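Local coordinates for protein HP0420 homologue (Helicobacter felis, PDB 3LW3) that is of unknown function but adopts a hotdog fold and forms a two-chain assembly joined by a disulfide between subunits, at residues G15-C19 with L69-K75. Residues are numbered along the deposited sequence; the frame is centred on the assembly and turned at random.
Sequences GLLVC and LCALNKK
Val18 and Asn73 bury nearly equal areas where the segment 15-19, part of the loop before the strand 29-34, meets the C-terminal end of the helix 57-72, and they do so by different means. Val18 works with both methyls: CG1, lodged between its own backbone N and carbonyl carbon (chi1 70°), rests 3.8 Å from Leu69 O, while CG2 lies 3.9 Å from Leu69 CB and equally far from Lys74 O. Its side chain runs at about a right angle to that of Leu69, and through Leu69 and Lys74 O the valine touches both the last helical turn and the chain that leaves it. Asn73 is the first residue beyond the helix, with positive phi, and its N donates a hydrogen bond to Leu69 O at 2.8 Å. With CG anti to the backbone N (chi1 -168°), its amide reaches the backbone of Gly15 and Leu17; the Leu17 side chain crosses that of Asn73 at about a right angle, with Leu17 CB against the amide group. Leu16 CD1 meets Cys70 SG at 3.7 Å, beside Leu30 of the strand 29-34. Farther along, Cys19 SG touches Leu69 CD1 at 3.8 Å and forms a disulfide with Cys50 of the second subunit, while Cys19 N donates a hydrogen bond to the Glu51 carboxylate of that subunit. Apolar packing thus carries much of the contact, the Asn73 amide perhaps adding polar bonds, and Cys19 both packs on the helix and carries the intersubunit disulfide, so the covalent link leaves from a loop seated on the helix end.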
loop_
_atom_site.group_PDB
_atom_site.type_symbol
_atom_site.label_atom_id
_atom_site.label_comp_id
_atom_site.label_asym_id
_atom_site.label_seq_id
_atom_site.Cartn_x
_atom_site.Cartn_y
_atom_site.Cartn_z
ATOM N N GLY B 15 3.535 -21.714 8.235
ATOM C CA GLY B 15 4.172 -21.948 6.936
ATOM C C GLY B 15 4.357 -20.686 6.075
ATOM O O GLY B 15 4.723 -20.736 4.877
ATOM N N LEU B 16 4.115 -19.534 6.687
ATOM C CA LEU B 16 4.183 -18.277 5.929
ATOM C C LEU B 16 5.632 -17.780 5.940
ATOM O O LEU B 16 6.211 -17.526 7.014
ATOM C CB LEU B 16 3.240 -17.259 6.534
ATOM C CG LEU B 16 3.195 -15.961 5.747
ATOM C CD1 LEU B 16 2.438 -16.222 4.480
ATOM C CD2 LEU B 16 2.527 -14.898 6.589
ATOM N N LEU B 17 6.223 -17.681 4.754
ATOM C CA LEU B 17 7.627 -17.322 4.577
ATOM C C LEU B 17 7.874 -15.845 4.345
ATOM O O LEU B 17 9.007 -15.377 4.494
ATOM C CB LEU B 17 8.207 -18.096 3.383
ATOM C CG LEU B 17 8.069 -19.628 3.419
ATOM C CD1 LEU B 17 9.008 -20.249 2.386
ATOM C CD2 LEU B 17 8.334 -20.140 4.821
ATOM N N VAL B 18 6.838 -15.102 3.954
ATOM C CA VAL B 18 7.003 -13.715 3.543
ATOM C C VAL B 18 6.574 -12.736 4.650
ATOM O O VAL B 18 5.755 -13.053 5.498
ATOM C CB VAL B 18 6.241 -13.484 2.198
ATOM C CG1 VAL B 18 4.751 -13.544 2.441
ATOM C CG2 VAL B 18 6.712 -12.210 1.497
ATOM N N CYS B 19 7.136 -11.532 4.623
ATOM C CA CYS B 19 6.809 -10.484 5.586
ATOM C C CYS B 19 6.834 -10.949 7.040
ATOM O O CYS B 19 5.902 -10.742 7.805
ATOM C CB CYS B 19 5.485 -9.796 5.244
ATOM S SG CYS B 19 5.624 -8.687 3.745
ATOM N N LEU B 69 1.662 -10.855 -1.754
ATOM C CA LEU B 69 2.902 -11.518 -1.286
ATOM C C LEU B 69 2.599 -12.923 -0.747
ATOM O O LEU B 69 3.338 -13.854 -1.022
ATOM C CB LEU B 69 3.632 -10.644 -0.270
ATOM C CG LEU B 69 4.312 -9.435 -0.924
ATOM C CD1 LEU B 69 4.719 -8.261 0.052
ATOM C CD2 LEU B 69 5.545 -9.949 -1.678
ATOM N N CYS B 70 1.510 -13.080 0.007
ATOM C CA CYS B 70 1.154 -14.386 0.552
ATOM C C CYS B 70 0.768 -15.440 -0.506
ATOM O O CYS B 70 0.990 -16.647 -0.308
ATOM C CB CYS B 70 0.031 -14.247 1.572
ATOM S SG CYS B 70 0.484 -13.385 3.063
ATOM N N ALA B 71 0.220 -15.010 -1.625
ATOM C CA ALA B 71 -0.156 -15.934 -2.689
ATOM C C ALA B 71 1.068 -16.643 -3.282
ATOM O O ALA B 71 0.976 -17.817 -3.659
ATOM C CB ALA B 71 -0.906 -15.164 -3.835
ATOM N N LEU B 72 2.164 -15.902 -3.402
ATOM C CA LEU B 72 3.425 -16.462 -3.915
ATOM C C LEU B 72 4.244 -17.109 -2.774
ATOM O O LEU B 72 4.853 -18.176 -2.956
ATOM C CB LEU B 72 4.248 -15.379 -4.608
ATOM C CG LEU B 72 5.583 -15.838 -5.162
ATOM C CD1 LEU B 72 5.281 -16.900 -6.178
ATOM C CD2 LEU B 72 6.247 -14.636 -5.761
ATOM N N ASN B 73 4.233 -16.478 -1.598
ATOM C CA ASN B 73 4.841 -17.001 -0.380
ATOM C C ASN B 73 6.315 -17.411 -0.545
ATOM O O ASN B 73 6.695 -18.503 -0.166
ATOM C CB ASN B 73 4.025 -18.178 0.192
ATOM C CG ASN B 73 4.458 -18.571 1.600
ATOM O OD1 ASN B 73 4.338 -19.739 1.982
ATOM N ND2 ASN B 73 5.005 -17.633 2.354
ATOM N N LYS B 74 7.119 -16.531 -1.118
ATOM C CA LYS B 74 8.553 -16.759 -1.272
ATOM C C LYS B 74 9.390 -15.824 -0.395
ATOM O O LYS B 74 9.170 -14.595 -0.360
ATOM C CB LYS B 74 8.979 -16.579 -2.722
ATOM C CG LYS B 74 8.263 -17.484 -3.678
ATOM C CD LYS B 74 9.187 -18.620 -4.149
ATOM C CE LYS B 74 8.432 -19.945 -4.367
ATOM N NZ LYS B 74 7.960 -20.119 -5.764
ATOM N N LYS B 75 10.386 -16.425 0.264
ATOM C CA LYS B 75 11.315 -15.744 1.165
ATOM C C LYS B 75 11.796 -14.373 0.634
ATOM O O LYS B 75 11.392 -13.283 1.125
ATOM C CB LYS B 75 12.509 -16.699 1.398
ATOM C CG LYS B 75 13.537 -16.296 2.489
ATOM C CD LYS B 75 14.659 -17.372 2.651
ATOM C CE LYS B 75 15.966 -16.774 3.241
ATOM N NZ LYS B 75 16.960 -17.805 3.705
#